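Local coordinates for protein ribonuclease mar1, putative (PDB 1YZV) that is of unproven function but belongs to the isochorismatase superfamily and may be a hydrolase, at residues S10-H15 and G167-T172; A40-V45 and W116-H121. All coordinates share one frame; numbering follows the deposited sequence.

Contact 1: S10-H15 and G167-T172; sequences SRLLKH and GCYIST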
# COMPACT_ATOMS: atom_id res chain seq x y z
N SER A 10 3.14 11.31 18.21
CA SER A 10 2.44 10.04 18.55
C SER A 10 1.96 9.48 17.24
O SER A 10 1.50 10.23 16.40
CB SER A 10 1.27 10.35 19.48
OG SER A 10 0.53 9.18 19.80
N ARG A 11 2.09 8.18 17.00
CA ARG A 11 1.59 7.70 15.75
C ARG A 11 0.08 7.43 15.71
O ARG A 11 -0.55 7.71 14.72
CB ARG A 11 2.39 6.53 15.21
CG ARG A 11 2.33 5.34 15.97
CD ARG A 11 3.29 4.36 15.36
NE ARG A 11 4.69 4.78 15.50
CZ ARG A 11 5.45 5.27 14.52
NH1 ARG A 11 5.01 5.38 13.27
NH2 ARG A 11 6.71 5.54 14.79
N LEU A 12 -0.50 7.05 16.84
CA LEU A 12 -1.93 6.83 16.95
C LEU A 12 -2.53 8.02 17.67
O LEU A 12 -1.79 8.87 18.19
CB LEU A 12 -2.18 5.56 17.74
CG LEU A 12 -1.70 4.24 17.08
CD1 LEU A 12 -1.88 3.13 18.05
CD2 LEU A 12 -2.41 3.99 15.78
N LEU A 13 -3.86 8.06 17.75
CA LEU A 13 -4.54 9.08 18.54
C LEU A 13 -4.03 8.99 19.98
O LEU A 13 -3.73 7.91 20.47
CB LEU A 13 -6.05 8.84 18.54
CG LEU A 13 -6.76 9.10 17.21
CD1 LEU A 13 -8.12 8.44 17.23
CD2 LEU A 13 -6.87 10.60 16.93
N LYS A 14 -3.85 10.14 20.60
CA LYS A 14 -3.55 10.23 22.03
C LYS A 14 -4.82 9.92 22.83
O LYS A 14 -5.98 10.00 22.31
CB LYS A 14 -3.07 11.63 22.39
CG LYS A 14 -1.69 11.99 21.78
CD LYS A 14 -1.19 13.36 22.22
CE LYS A 14 0.20 13.66 21.64
NZ LYS A 14 0.61 15.09 21.85
N HIS A 15 -4.60 9.56 24.08
CA HIS A 15 -5.66 9.34 25.02
C HIS A 15 -6.49 10.61 25.13
O HIS A 15 -5.94 11.73 25.07
CB HIS A 15 -5.08 8.96 26.40
CG HIS A 15 -6.12 8.51 27.36
ND1 HIS A 15 -6.92 9.40 28.05
CD2 HIS A 15 -6.54 7.27 27.71
CE1 HIS A 15 -7.79 8.72 28.78
NE2 HIS A 15 -7.61 7.43 28.55
N GLY A 167 1.05 12.63 9.55
CA GLY A 167 -0.01 12.77 10.52
C GLY A 167 -1.45 12.52 10.08
O GLY A 167 -2.34 12.75 10.87
N CYS A 168 -1.67 11.91 8.91
CA CYS A 168 -2.98 11.45 8.50
C CYS A 168 -2.87 9.95 8.32
O CYS A 168 -2.03 9.48 7.58
CB CYS A 168 -3.36 12.06 7.17
SG CYS A 168 -4.85 11.35 6.42
N TYR A 169 -3.69 9.20 9.05
CA TYR A 169 -3.85 7.78 8.74
C TYR A 169 -5.28 7.27 8.75
O TYR A 169 -6.23 7.99 9.10
CB TYR A 169 -3.04 6.97 9.70
CG TYR A 169 -3.55 7.04 11.09
CD1 TYR A 169 -3.03 7.98 11.97
CD2 TYR A 169 -4.31 5.96 11.64
CE1 TYR A 169 -3.44 8.01 13.29
CE2 TYR A 169 -4.72 5.98 12.96
CZ TYR A 169 -4.34 7.05 13.78
OH TYR A 169 -4.67 7.05 15.14
N ILE A 170 -5.44 6.07 8.24
CA ILE A 170 -6.77 5.51 8.04
C ILE A 170 -6.95 4.39 9.03
O ILE A 170 -6.12 3.44 9.11
CB ILE A 170 -6.93 4.93 6.62
CG1 ILE A 170 -6.54 5.97 5.59
CG2 ILE A 170 -8.34 4.37 6.44
CD1 ILE A 170 -7.40 7.02 5.53
N SER A 171 -8.08 4.45 9.72
CA SER A 171 -8.42 3.45 10.74
C SER A 171 -9.91 3.14 10.64
O SER A 171 -10.54 3.37 9.59
CB SER A 171 -8.02 3.98 12.14
OG SER A 171 -8.03 2.96 13.12
N THR A 172 -10.42 2.38 11.60
CA THR A 172 -11.87 2.08 11.67
C THR A 172 -12.43 2.61 12.97
O THR A 172 -11.71 2.71 13.95
CB THR A 172 -12.17 0.56 11.54
OG1 THR A 172 -11.46 -0.14 12.55
CG2 THR A 172 -11.76 0.04 10.17
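A single tyrosine, Tyr169, makes this buried contact between the N-terminal loop 10-15, which precedes strand 20-26, and strand 168-171, the outermost strand of this chain's sheet. Its CB points at the loop, and a first torsion of 67°, which sets CG between backbone N and carbonyl carbon, sends the ring across until the hydroxyl meets the chain at Leu12 and Leu13. There Leu13 N, at the ring edge and near its plane, donates to Tyr169 OH at 2.9 Å; the bond is clearly bent, with 131° at the hydrogen. The same hydroxyl is hydrogen-bonded to Gln179 of helix 173-181, so loop, strand and helix meet at one buried oxygen. Beside it, Leu12 lies across the ring at about a right angle, its CD2 4.1 Å from Tyr169 CZ, and Leu13 CG approaches Tyr169 OH to 3.6 Å. Arg11 O comes obliquely to within 3.2 Å of Tyr169 CE1. Arg11 turns its guanidinium away, to a salt bridge with Asp166 of the second subunit. Ser10 OG bonds back to Leu12 O at 2.8 Å within the loop. Beside that subunit, the tyrosine ties the N-terminal loop to the last strand of the parallel sheet in this isochorismatase-like α/β fold.

Contact 2: A40-V45 and W116-H121; sequences ANCVFV and WGFETH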
# COMPACT_ATOMS: atom_id res chain seq x y z
N ALA A 40 -25.56 3.54 4.93
CA ALA A 40 -26.07 3.09 6.21
C ALA A 40 -24.94 2.92 7.28
O ALA A 40 -25.14 3.28 8.44
CB ALA A 40 -26.89 1.79 6.05
N ASN A 41 -23.75 2.47 6.86
CA ASN A 41 -22.61 2.40 7.77
C ASN A 41 -22.08 3.77 8.18
O ASN A 41 -21.58 3.93 9.28
CB ASN A 41 -21.46 1.57 7.15
CG ASN A 41 -21.67 0.07 7.30
OD1 ASN A 41 -22.64 -0.38 7.92
ND2 ASN A 41 -20.71 -0.73 6.76
N CYS A 42 -22.20 4.76 7.30
CA CYS A 42 -21.69 6.09 7.55
C CYS A 42 -22.58 6.78 8.59
O CYS A 42 -22.07 7.38 9.54
CB CYS A 42 -21.62 6.88 6.22
SG CYS A 42 -20.49 6.12 5.05
N VAL A 43 -23.88 6.53 8.51
CA VAL A 43 -24.81 6.91 9.56
C VAL A 43 -24.49 6.20 10.89
O VAL A 43 -24.45 6.87 11.94
CB VAL A 43 -26.26 6.65 9.14
CG1 VAL A 43 -27.20 6.68 10.34
CG2 VAL A 43 -26.64 7.68 8.10
N PHE A 44 -24.30 4.87 10.85
CA PHE A 44 -23.91 4.07 12.02
C PHE A 44 -22.66 4.60 12.73
O PHE A 44 -22.65 4.70 13.97
CB PHE A 44 -23.73 2.57 11.62
CG PHE A 44 -23.18 1.68 12.73
CD1 PHE A 44 -24.01 1.05 13.62
CD2 PHE A 44 -21.83 1.43 12.83
CE1 PHE A 44 -23.48 0.21 14.59
CE2 PHE A 44 -21.32 0.56 13.75
CZ PHE A 44 -22.11 -0.02 14.64
N VAL A 45 -21.64 4.95 11.93
CA VAL A 45 -20.40 5.51 12.45
C VAL A 45 -20.64 6.91 13.06
O VAL A 45 -20.08 7.24 14.12
CB VAL A 45 -19.25 5.52 11.39
CG1 VAL A 45 -18.08 6.35 11.85
CG2 VAL A 45 -18.79 4.12 11.10
N TRP A 116 -14.86 11.50 9.00
CA TRP A 116 -15.60 10.53 8.18
C TRP A 116 -16.77 11.20 7.45
O TRP A 116 -17.08 12.34 7.73
CB TRP A 116 -16.10 9.34 9.04
CG TRP A 116 -17.26 9.65 9.89
CD1 TRP A 116 -18.57 9.39 9.59
CD2 TRP A 116 -17.29 10.56 11.02
NE1 TRP A 116 -19.41 9.99 10.48
CE2 TRP A 116 -18.66 10.66 11.41
CE3 TRP A 116 -16.32 11.12 11.85
CZ2 TRP A 116 -19.08 11.45 12.51
CZ3 TRP A 116 -16.74 11.89 12.95
CH2 TRP A 116 -18.11 12.04 13.27
N GLY A 117 -17.30 10.52 6.44
CA GLY A 117 -18.51 10.96 5.77
C GLY A 117 -18.42 10.88 4.26
O GLY A 117 -17.84 9.90 3.70
N PHE A 118 -19.15 11.79 3.62
CA PHE A 118 -19.28 11.83 2.17
C PHE A 118 -18.63 13.10 1.59
O PHE A 118 -18.64 14.15 2.22
CB PHE A 118 -20.72 11.87 1.73
CG PHE A 118 -21.63 10.79 2.31
CD1 PHE A 118 -21.18 9.52 2.54
CD2 PHE A 118 -23.00 11.04 2.33
CE1 PHE A 118 -22.09 8.55 3.00
CE2 PHE A 118 -23.90 10.08 2.79
CZ PHE A 118 -23.43 8.85 3.17
N GLU A 119 -18.07 13.03 0.38
CA GLU A 119 -17.69 11.81 -0.30
C GLU A 119 -16.19 11.65 -0.04
O GLU A 119 -15.48 12.66 0.11
CB GLU A 119 -17.95 11.91 -1.81
CG GLU A 119 -19.42 11.87 -2.18
CD GLU A 119 -19.68 11.65 -3.68
OE1 GLU A 119 -19.32 10.61 -4.25
OE2 GLU A 119 -20.29 12.53 -4.27
N THR A 120 -15.73 10.41 0.02
CA THR A 120 -14.33 10.07 0.37
C THR A 120 -13.29 10.83 -0.47
O THR A 120 -12.35 11.37 0.07
CB THR A 120 -14.10 8.55 0.26
OG1 THR A 120 -15.17 7.85 0.91
CG2 THR A 120 -12.77 8.14 0.91
N HIS A 121 -13.53 10.94 -1.78
CA HIS A 121 -12.59 11.50 -2.72
C HIS A 121 -12.75 12.98 -2.94
O HIS A 121 -12.03 13.59 -3.75
CB HIS A 121 -12.67 10.76 -4.06
CG HIS A 121 -13.99 10.90 -4.76
ND1 HIS A 121 -15.17 10.48 -4.19
CD2 HIS A 121 -14.31 11.45 -5.96
CE1 HIS A 121 -16.17 10.83 -4.98
NE2 HIS A 121 -15.68 11.34 -6.10
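Val45 lays its CG1 methyl over one face of the Trp116 indole, 4.0 Å from the centroid of the five-membered ring and 16° off its normal, a CH-pi contact made near the rim, where CD1 is the closest atom at 3.8 Å. The methyl gets there because CG1 extends opposite the backbone N, chi1 168°, while the indole reaches toward the helix; the two side chains pass alongside each other, pointing opposite ways. At the ring edge, Cys42 O stands 3.8 Å from Trp116 NE1, too far to count as a hydrogen bond. About one turn back along the helix, the Cys42 side chain meets Phe118: SG lies 3.6 Å from Phe118 CE1, an oblique sulfur-aromatic contact, and Cys42 CB touches the same carbon at 3.7 Å. This is helix-on-sheet packing in the parallel α/β fold of the isochorismatase family, with helix 40-45 and strand 116-118 running in roughly opposing directions, at 144°, and their short axes 8.6 Å apart at closest approach. Between the two aromatic residues sits Gly117, whose CA comes within 6.1 Å of Cys42 CA and whose backbone conformation calls for glycine. Phe49 meets the indole and Phe32 meets the Phe118 ring, extending the aromatic packing. A cis peptide joins Phe118 to Glu119, the N-cap residue of helix 120-133, as the chain turns from strand into helix.

How the contacts relate
Both contacts are buried and pack against the same parallel sheet, but at different places: contact 2 involves the inner strand 110-118, contact 1 strand 168-171, outermost within this chain, with centres about 18 Å apart. Strand 137-146 runs between these two strands, and side chains of both contacts touch it. Contact 2 joins regular elements by apolar, aromatic and sulfur packing, with no hydrogen bond across it. Contact 1 instead joins an irregular loop to a strand through one polar group amid leucines, and lies farther from the centre of the chain, beside the second subunit. The third subunit reaches contact 2 at His121, away from the packed side chains.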